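Local coordinates for glutamine synthetase (Helicobacter pylori, PDB 5ZLI), which is a type I-beta glutamine synthetase, an enzyme assembled from twelve copies of one chain, each with a beta-grasp domain and a catalytic domain, at residues C19-F29 / H40-L48; M52-A61 / S73-L81. All blocks are in the same frame, centred on the assembly; numbering follows the deposited sequence.

Contact 1. Residues C19-F29 / H40-L48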
loop_
_atom_site.group_PDB
_atom_site.type_symbol
_atom_site.label_atom_id
_atom_site.label_comp_id
_atom_site.label_asym_id
_atom_site.label_seq_id
_atom_site.Cartn_x
_atom_site.Cartn_y
_atom_site.Cartn_z
ATOM N N CYS B 19 -35.681 19.436 -41.814
ATOM C CA CYS B 19 -35.288 19.885 -40.480
ATOM C C CYS B 19 -36.490 20.159 -39.563
ATOM O O CYS B 19 -36.484 19.760 -38.392
ATOM C CB CYS B 19 -34.388 21.115 -40.600
ATOM S SG CYS B 19 -32.762 20.766 -41.349
ATOM N N LYS B 20 -37.507 20.884 -40.045
ATOM C CA LYS B 20 -38.609 21.239 -39.150
ATOM C C LYS B 20 -39.315 19.996 -38.592
ATOM O O LYS B 20 -39.662 19.958 -37.403
ATOM C CB LYS B 20 -39.613 22.170 -39.854
ATOM C CG LYS B 20 -39.092 23.545 -40.307
ATOM C CD LYS B 20 -40.225 24.372 -40.949
ATOM C CE LYS B 20 -39.888 25.870 -41.111
ATOM N NZ LYS B 20 -38.786 26.133 -42.070
ATOM N N GLU B 21 -39.525 18.963 -39.427
ATOM C CA GLU B 21 -40.271 17.763 -39.020
ATOM C C GLU B 21 -39.403 16.687 -38.395
ATOM O O GLU B 21 -39.916 15.620 -38.049
ATOM C CB GLU B 21 -41.036 17.139 -40.189
ATOM C CG GLU B 21 -42.070 18.057 -40.786
ATOM C CD GLU B 21 -42.405 17.695 -42.226
ATOM O OE1 GLU B 21 -42.224 16.515 -42.619
ATOM O OE2 GLU B 21 -42.763 18.622 -42.985
ATOM N N ASN B 22 -38.105 16.918 -38.284
ATOM C CA ASN B 22 -37.249 16.064 -37.481
ATOM C C ASN B 22 -36.696 16.819 -36.283
ATOM O O ASN B 22 -35.872 16.271 -35.536
ATOM C CB ASN B 22 -36.136 15.527 -38.356
ATOM C CG ASN B 22 -36.667 14.616 -39.416
ATOM O OD1 ASN B 22 -36.584 13.391 -39.304
ATOM N ND2 ASN B 22 -37.268 15.209 -40.447
ATOM N N GLU B 23 -37.169 18.055 -36.078
ATOM C CA GLU B 23 -36.868 18.857 -34.905
ATOM C C GLU B 23 -35.354 19.004 -34.722
ATOM O O GLU B 23 -34.758 18.592 -33.720
ATOM C CB GLU B 23 -37.591 18.301 -33.672
ATOM C CG GLU B 23 -39.121 18.319 -33.859
ATOM C CD GLU B 23 -39.825 17.058 -33.391
ATOM O OE1 GLU B 23 -39.232 16.266 -32.618
ATOM O OE2 GLU B 23 -40.988 16.867 -33.810
ATOM N N VAL B 24 -34.739 19.614 -35.735
ATOM C CA VAL B 24 -33.288 19.746 -35.811
ATOM C C VAL B 24 -32.909 21.072 -35.171
ATOM O O VAL B 24 -33.481 22.130 -35.470
ATOM C CB VAL B 24 -32.794 19.679 -37.267
ATOM C CG1 VAL B 24 -31.403 20.257 -37.388
ATOM C CG2 VAL B 24 -32.702 18.282 -37.707
ATOM N N GLU B 25 -31.935 21.019 -34.295
ATOM C CA GLU B 25 -31.550 22.210 -33.597
ATOM C C GLU B 25 -30.171 22.678 -33.960
ATOM O O GLU B 25 -29.823 23.800 -33.598
ATOM C CB GLU B 25 -31.671 21.990 -32.101
ATOM C CG GLU B 25 -33.024 21.440 -31.758
ATOM C CD GLU B 25 -33.392 21.777 -30.338
ATOM O OE1 GLU B 25 -32.552 21.467 -29.469
ATOM O OE2 GLU B 25 -34.480 22.369 -30.095
ATOM N N PHE B 26 -29.375 21.851 -34.641
ATOM C CA PHE B 26 -28.045 22.247 -35.072
ATOM C C PHE B 26 -27.779 21.648 -36.440
ATOM O O PHE B 26 -28.159 20.505 -36.713
ATOM C CB PHE B 26 -26.985 21.818 -34.048
ATOM C CG PHE B 26 -27.120 22.544 -32.757
ATOM C CD1 PHE B 26 -27.962 22.062 -31.760
ATOM C CD2 PHE B 26 -26.495 23.760 -32.568
ATOM C CE1 PHE B 26 -28.148 22.776 -30.580
ATOM C CE2 PHE B 26 -26.665 24.469 -31.400
ATOM C CZ PHE B 26 -27.491 23.975 -30.399
ATOM N N VAL B 27 -27.109 22.414 -37.293
ATOM C CA VAL B 27 -26.696 21.926 -38.598
ATOM C C VAL B 27 -25.171 21.843 -38.577
ATOM O O VAL B 27 -24.479 22.849 -38.355
ATOM C CB VAL B 27 -27.214 22.827 -39.735
ATOM C CG1 VAL B 27 -26.811 22.288 -41.097
ATOM C CG2 VAL B 27 -28.716 22.947 -39.680
ATOM N N ASP B 28 -24.654 20.650 -38.844
ATOM C CA ASP B 28 -23.245 20.316 -38.680
ATOM C C ASP B 28 -22.644 20.275 -40.087
ATOM O O ASP B 28 -22.708 19.263 -40.787
ATOM C CB ASP B 28 -23.096 18.971 -37.935
ATOM C CG ASP B 28 -21.759 18.837 -37.200
ATOM O OD1 ASP B 28 -21.121 19.883 -36.925
ATOM O OD2 ASP B 28 -21.364 17.687 -36.871
ATOM N N PHE B 29 -22.077 21.399 -40.516
ATOM C CA PHE B 29 -21.491 21.467 -41.846
ATOM C C PHE B 29 -20.154 20.770 -41.789
ATOM O O PHE B 29 -19.262 21.213 -41.061
ATOM C CB PHE B 29 -21.310 22.909 -42.297
ATOM C CG PHE B 29 -22.570 23.685 -42.316
ATOM C CD1 PHE B 29 -23.597 23.303 -43.144
ATOM C CD2 PHE B 29 -22.725 24.812 -41.548
ATOM C CE1 PHE B 29 -24.798 24.010 -43.187
ATOM C CE2 PHE B 29 -23.913 25.534 -41.588
ATOM C CZ PHE B 29 -24.957 25.130 -42.405
ATOM N N HIS B 40 -15.896 19.966 -38.749
ATOM C CA HIS B 40 -17.275 20.442 -38.672
ATOM C C HIS B 40 -17.368 21.789 -37.965
ATOM O O HIS B 40 -16.467 22.220 -37.235
ATOM C CB HIS B 40 -18.202 19.434 -37.982
ATOM C CG HIS B 40 -17.994 19.312 -36.504
ATOM N ND1 HIS B 40 -19.027 19.412 -35.598
ATOM C CD2 HIS B 40 -16.873 19.112 -35.775
ATOM C CE1 HIS B 40 -18.554 19.268 -34.374
ATOM N NE2 HIS B 40 -17.248 19.087 -34.453
ATOM N N ILE B 41 -18.504 22.433 -38.194
ATOM C CA ILE B 41 -18.881 23.709 -37.606
ATOM C C ILE B 41 -20.398 23.711 -37.527
ATOM O O ILE B 41 -21.085 23.523 -38.531
ATOM C CB ILE B 41 -18.335 24.900 -38.418
ATOM C CG1 ILE B 41 -19.076 26.184 -38.058
ATOM C CG2 ILE B 41 -18.394 24.627 -39.866
ATOM C CD1 ILE B 41 -18.550 27.411 -38.766
ATOM N N ALA B 42 -20.931 23.873 -36.334
ATOM C CA ALA B 42 -22.355 23.712 -36.127
ATOM C C ALA B 42 -22.999 25.085 -36.071
ATOM O O ALA B 42 -22.456 26.013 -35.467
ATOM C CB ALA B 42 -22.647 22.931 -34.848
ATOM N N TYR B 43 -24.125 25.232 -36.757
ATOM C CA TYR B 43 -24.926 26.446 -36.682
ATOM C C TYR B 43 -26.201 26.135 -35.928
ATOM O O TYR B 43 -26.824 25.096 -36.153
ATOM C CB TYR B 43 -25.271 27.015 -38.056
ATOM C CG TYR B 43 -24.335 28.100 -38.572
ATOM C CD1 TYR B 43 -23.195 27.792 -39.335
ATOM C CD2 TYR B 43 -24.612 29.444 -38.325
ATOM C CE1 TYR B 43 -22.360 28.798 -39.822
ATOM C CE2 TYR B 43 -23.779 30.450 -38.801
ATOM C CZ TYR B 43 -22.660 30.123 -39.548
ATOM O OH TYR B 43 -21.860 31.141 -40.010
ATOM N N SER B 44 -26.542 27.007 -34.997
ATOM C CA SER B 44 -27.824 26.921 -34.337
ATOM C C SER B 44 -28.898 27.074 -35.396
ATOM O O SER B 44 -28.964 28.113 -36.067
ATOM C CB SER B 44 -27.914 28.042 -33.286
ATOM O OG SER B 44 -29.041 27.942 -32.416
ATOM N N PHE B 45 -29.687 26.018 -35.619
ATOM C CA PHE B 45 -30.738 26.107 -36.626
ATOM C C PHE B 45 -31.613 27.300 -36.261
ATOM O O PHE B 45 -31.640 27.756 -35.110
ATOM C CB PHE B 45 -31.569 24.821 -36.684
ATOM C CG PHE B 45 -32.730 24.860 -37.669
ATOM C CD1 PHE B 45 -32.522 24.668 -39.023
ATOM C CD2 PHE B 45 -34.025 25.108 -37.235
ATOM C CE1 PHE B 45 -33.588 24.697 -39.921
ATOM C CE2 PHE B 45 -35.093 25.143 -38.133
ATOM C CZ PHE B 45 -34.873 24.936 -39.466
ATOM N N GLY B 46 -32.345 27.811 -37.235
ATOM C CA GLY B 46 -33.177 28.951 -36.970
ATOM C C GLY B 46 -32.416 30.234 -37.183
ATOM O O GLY B 46 -33.015 31.270 -37.465
ATOM N N ALA B 47 -31.103 30.175 -37.027
ATOM C CA ALA B 47 -30.207 31.238 -37.406
ATOM C C ALA B 47 -29.681 30.982 -38.798
ATOM O O ALA B 47 -28.793 31.701 -39.274
ATOM C CB ALA B 47 -29.052 31.332 -36.403
ATOM N N LEU B 48 -30.275 30.014 -39.482
ATOM C CA LEU B 48 -29.883 29.646 -40.830
ATOM C C LEU B 48 -30.721 30.398 -41.833
ATOM O O LEU B 48 -31.953 30.385 -41.757
ATOM C CB LEU B 48 -30.032 28.156 -41.103
ATOM C CG LEU B 48 -28.781 27.310 -40.980
ATOM C CD1 LEU B 48 -29.090 25.964 -41.600
ATOM C CD2 LEU B 48 -27.686 28.002 -41.736
#

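Contact 2. Residues M52-A61 / S73-L81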
loop_
_atom_site.group_PDB
_atom_site.type_symbol
_atom_site.label_atom_id
_atom_site.label_comp_id
_atom_site.label_asym_id
_atom_site.label_seq_id
_atom_site.Cartn_x
_atom_site.Cartn_y
_atom_site.Cartn_z
ATOM N N MET B 52 -27.494 31.647 -46.705
ATOM C CA MET B 52 -26.271 31.021 -46.213
ATOM C C MET B 52 -26.019 29.668 -46.865
ATOM O O MET B 52 -24.880 29.194 -46.856
ATOM C CB MET B 52 -26.352 30.859 -44.699
ATOM C CG MET B 52 -25.213 31.456 -43.927
ATOM S SD MET B 52 -25.921 32.534 -42.690
ATOM C CE MET B 52 -26.813 31.340 -41.724
ATOM N N LEU B 53 -27.038 29.066 -47.488
ATOM C CA LEU B 53 -26.862 27.810 -48.206
ATOM C C LEU B 53 -26.479 28.039 -49.647
ATOM O O LEU B 53 -26.076 27.086 -50.331
ATOM C CB LEU B 53 -28.146 26.971 -48.152
ATOM C CG LEU B 53 -28.587 26.416 -46.796
ATOM C CD1 LEU B 53 -29.796 25.480 -46.908
ATOM C CD2 LEU B 53 -27.397 25.655 -46.197
ATOM N N LYS B 54 -26.573 29.284 -50.095
ATOM C CA LYS B 54 -26.148 29.669 -51.422
ATOM C C LYS B 54 -24.782 30.312 -51.307
ATOM O O LYS B 54 -23.774 29.706 -51.690
ATOM C CB LYS B 54 -27.165 30.617 -52.052
ATOM C CG LYS B 54 -28.400 29.929 -52.656
ATOM C CD LYS B 54 -28.506 30.135 -54.186
ATOM C CE LYS B 54 -27.697 29.088 -54.977
ATOM N NZ LYS B 54 -27.636 29.347 -56.460
ATOM N N GLU B 55 -24.747 31.530 -50.755
ATOM C CA GLU B 55 -23.477 32.216 -50.564
ATOM C C GLU B 55 -22.488 31.293 -49.867
ATOM O O GLU B 55 -21.456 30.920 -50.440
ATOM C CB GLU B 55 -23.678 33.529 -49.791
ATOM C CG GLU B 55 -24.095 34.720 -50.684
ATOM C CD GLU B 55 -24.038 36.097 -49.988
ATOM O OE1 GLU B 55 -23.335 36.993 -50.513
ATOM O OE2 GLU B 55 -24.679 36.287 -48.921
ATOM N N GLY B 56 -22.843 30.819 -48.678
ATOM C CA GLY B 56 -21.992 29.862 -48.011
ATOM C C GLY B 56 -21.701 30.212 -46.569
ATOM O O GLY B 56 -22.315 31.092 -45.958
ATOM N N ILE B 57 -20.794 29.461 -45.984
ATOM C CA ILE B 57 -20.439 29.637 -44.590
ATOM C C ILE B 57 -18.986 30.089 -44.514
ATOM O O ILE B 57 -18.107 29.433 -45.081
ATOM C CB ILE B 57 -20.657 28.360 -43.767
ATOM C CG1 ILE B 57 -22.143 28.184 -43.459
ATOM C CG2 ILE B 57 -19.861 28.420 -42.501
ATOM C CD1 ILE B 57 -22.935 27.632 -44.589
ATOM N N PRO B 58 -18.698 31.227 -43.879
ATOM C CA PRO B 58 -17.303 31.665 -43.752
ATOM C C PRO B 58 -16.568 30.801 -42.752
ATOM O O PRO B 58 -17.161 30.288 -41.803
ATOM C CB PRO B 58 -17.423 33.096 -43.217
ATOM C CG PRO B 58 -18.836 33.201 -42.611
ATOM C CD PRO B 58 -19.617 31.981 -42.996
ATOM N N PHE B 59 -15.263 30.659 -42.949
ATOM C CA PHE B 59 -14.437 30.001 -41.943
ATOM C C PHE B 59 -12.981 30.405 -42.140
ATOM O O PHE B 59 -12.636 31.122 -43.082
ATOM C CB PHE B 59 -14.594 28.480 -41.969
ATOM C CG PHE B 59 -13.928 27.812 -43.125
ATOM C CD1 PHE B 59 -14.424 27.948 -44.401
ATOM C CD2 PHE B 59 -12.808 27.021 -42.926
ATOM C CE1 PHE B 59 -13.809 27.317 -45.460
ATOM C CE2 PHE B 59 -12.191 26.381 -43.982
ATOM C CZ PHE B 59 -12.693 26.536 -45.243
ATOM N N ASP B 60 -12.120 29.913 -41.252
ATOM C CA ASP B 60 -10.704 30.288 -41.211
ATOM C C ASP B 60 -9.858 29.203 -41.866
ATOM O O ASP B 60 -9.474 28.225 -41.232
ATOM C CB ASP B 60 -10.284 30.555 -39.770
ATOM C CG ASP B 60 -8.792 30.817 -39.626
ATOM O OD1 ASP B 60 -8.381 31.112 -38.484
ATOM O OD2 ASP B 60 -8.040 30.769 -40.632
ATOM N N ALA B 61 -9.565 29.374 -43.145
ATOM C CA ALA B 61 -8.787 28.366 -43.861
ATOM C C ALA B 61 -7.276 28.494 -43.678
ATOM O O ALA B 61 -6.530 27.747 -44.324
ATOM C CB ALA B 61 -9.126 28.403 -45.345
ATOM N N SER B 73 -6.982 34.636 -45.268
ATOM C CA SER B 73 -7.443 33.457 -44.546
ATOM C C SER B 73 -8.906 33.133 -44.804
ATOM O O SER B 73 -9.292 31.963 -44.736
ATOM C CB SER B 73 -7.223 33.631 -43.039
ATOM O OG SER B 73 -7.900 34.780 -42.550
ATOM N N ASP B 74 -9.741 34.140 -45.030
ATOM C CA ASP B 74 -11.176 33.901 -45.115
ATOM C C ASP B 74 -11.513 33.062 -46.352
ATOM O O ASP B 74 -11.088 33.376 -47.471
ATOM C CB ASP B 74 -11.913 35.239 -45.144
ATOM C CG ASP B 74 -11.720 36.034 -43.860
ATOM O OD1 ASP B 74 -12.512 36.969 -43.589
ATOM O OD2 ASP B 74 -10.747 35.732 -43.131
ATOM N N MET B 75 -12.306 32.009 -46.152
ATOM C CA MET B 75 -12.828 31.211 -47.246
ATOM C C MET B 75 -14.297 30.917 -46.958
ATOM O O MET B 75 -14.836 31.305 -45.916
ATOM C CB MET B 75 -11.989 29.945 -47.412
ATOM C CG MET B 75 -10.518 30.197 -47.813
ATOM S SD MET B 75 -10.100 30.518 -49.537
ATOM C CE MET B 75 -10.093 28.847 -50.168
ATOM N N ILE B 76 -14.945 30.190 -47.864
ATOM C CA ILE B 76 -16.365 29.880 -47.743
ATOM C C ILE B 76 -16.568 28.369 -47.755
ATOM O O ILE B 76 -15.900 27.636 -48.499
ATOM C CB ILE B 76 -17.195 30.539 -48.871
ATOM C CG1 ILE B 76 -17.259 32.057 -48.701
ATOM C CG2 ILE B 76 -18.600 29.964 -48.935
ATOM C CD1 ILE B 76 -18.022 32.483 -47.512
ATOM N N LEU B 77 -17.478 27.900 -46.907
ATOM C CA LEU B 77 -18.011 26.560 -47.072
ATOM C C LEU B 77 -19.239 26.601 -47.960
ATOM O O LEU B 77 -20.123 27.436 -47.777
ATOM C CB LEU B 77 -18.358 25.907 -45.741
ATOM C CG LEU B 77 -17.103 25.698 -44.911
ATOM C CD1 LEU B 77 -17.433 25.140 -43.542
ATOM C CD2 LEU B 77 -16.131 24.788 -45.662
ATOM N N THR B 78 -19.254 25.732 -48.944
ATOM C CA THR B 78 -20.412 25.606 -49.804
ATOM C C THR B 78 -21.114 24.298 -49.495
ATOM O O THR B 78 -20.578 23.221 -49.813
ATOM C CB THR B 78 -20.053 25.655 -51.281
ATOM O OG1 THR B 78 -18.941 26.537 -51.484
ATOM C CG2 THR B 78 -21.307 26.118 -52.064
ATOM N N PRO B 79 -22.274 24.335 -48.850
ATOM C CA PRO B 79 -22.965 23.088 -48.527
ATOM C C PRO B 79 -23.484 22.416 -49.788
ATOM O O PRO B 79 -23.951 23.078 -50.716
ATOM C CB PRO B 79 -24.109 23.545 -47.614
ATOM C CG PRO B 79 -23.720 24.935 -47.149
ATOM C CD PRO B 79 -22.963 25.516 -48.292
ATOM N N ASP B 80 -23.331 21.092 -49.846
ATOM C CA ASP B 80 -23.972 20.264 -50.867
ATOM C C ASP B 80 -25.111 19.501 -50.187
ATOM O O ASP B 80 -24.887 18.755 -49.226
ATOM C CB ASP B 80 -22.970 19.327 -51.553
ATOM C CG ASP B 80 -23.540 18.678 -52.822
ATOM O OD1 ASP B 80 -24.729 18.906 -53.141
ATOM O OD2 ASP B 80 -22.789 17.976 -53.534
ATOM N N LEU B 81 -26.332 19.702 -50.668
ATOM C CA LEU B 81 -27.470 19.121 -49.973
ATOM C C LEU B 81 -27.808 17.757 -50.560
ATOM O O LEU B 81 -28.920 17.489 -51.003
ATOM C CB LEU B 81 -28.655 20.069 -50.010
ATOM C CG LEU B 81 -28.303 21.288 -49.160
ATOM C CD1 LEU B 81 -29.358 22.395 -49.220
ATOM C CD2 LEU B 81 -28.040 20.841 -47.743
#

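Contact 1. Residues C19-F29 / H40-L48
The F29 ring meets the Y43 ring rim to rim. Y43 CD1 lies in the plane of the F29 ring, 3.3 Å from F29 CE2. The two planes stand 64° apart, and neither ring covers the other's face. L48 CD2 also sits at the F29 edge, near CZ. One face of the F29 ring has V27 O above it, offset toward the rim. The F45 ring has V27 CG2 at its edge and C19 CB approaching obliquely.

F29, V27 and Y43 belong to an antiparallel beta hairpin of the beta-grasp domain, strands 26-32 and 38-44. V27 pairs with Y43 through two backbone bonds, V27 N to Y43 O and Y43 N to V27 O, both 2.9 Å. V27, F29, I41 and Y43 share one face, where V27 CG2 packs on L48 CD1 at 3.6 Å. Strand 94-103 runs along the other side of 26-32.

The opposite face carries F26, D28, A42 and S44. Here H40 ND1 donates to D28 OD1 at 2.5 Å, on its syn lone pair. The acceptor lies in the imidazole plane, and the carboxylate is turned 87° from it. D28 OD2 forms a salt bridge with R30. S44 OG is hydrogen-bonded to T217 OG1 of the second subunit. E25, just before the strand, forms a salt bridge with K208 of that subunit.

A type II turn, S44 to A47, follows the strand. F45 CG is anti to its backbone N (chi1 177°), which carries the ring toward helix 9-20. There C19 SG lies 5.1 Å from the F45 ring centroid, oblique to it.

Contact 2. Residues M52-A61 / S73-L81
The side chains of L77 and F59 cross at about a right angle, and L77 CD2 comes obliquely to the ring, 3.4 Å from F59 CE1. F59 CG lies between its backbone N and carbonyl carbon (chi1 74°), and the ring reaches across to strand 74-81. The carbonyl of I76 is at the ring edge. M75 CB touches the same CE1 of F59, and M75 CG packs on A61 CB. Further along this buried side, P79 CG touches both I57 CD1, at 3.8 Å, and L53 CD2, at 3.9 Å.

The two strands, 57-60 and 74-81, form an antiparallel pair in the sheet of the beta-grasp domain. I57 with L77 and F59 with M75 are the hydrogen-bonded pairs. I57 N donates to L77 O at 2.8 Å, in the carbonyl plane and on a lone pair. A61 N continues the pairing to S73 O at 3.1 Å.

The face with P58 and I76 is looser at P58, which is exposed, with its CB 4.4 Å from I76 CD1. In the loop before strand 57-60, K54 and E55 are exposed and start away from strand 74-81. I76 itself is buried, with its CG2 3.5 Å from G56 CA. At the S73 end, D74 forms salt bridges with R349 and R354 of the second subunit, and S73 OG is hydrogen-bonded to R349 NE of that subunit.

In the fold
Contact 1 and contact 2 are successive strand pairs of one beta-grasp sheet, and strand 94-103 lies between them, beside 26-32 and 74-81. Their centres are about 15 Å apart. Both are largely buried. They share an apolar layer, where I57 of contact 2 packs on F29, I41 and Y43 of contact 1. Contact 2 has the more exposed margin, around K54, E55 and P58. The polar chemistry differs. Contact 1 has a histidine-carboxylate bond between its segments. In contact 2 the bonds between the segments are made by backbone atoms. Both reach the second subunit: contact 1 through A42 and Y43, whose strand pairs antiparallel with one of that chain, contact 2 through the charge of D74.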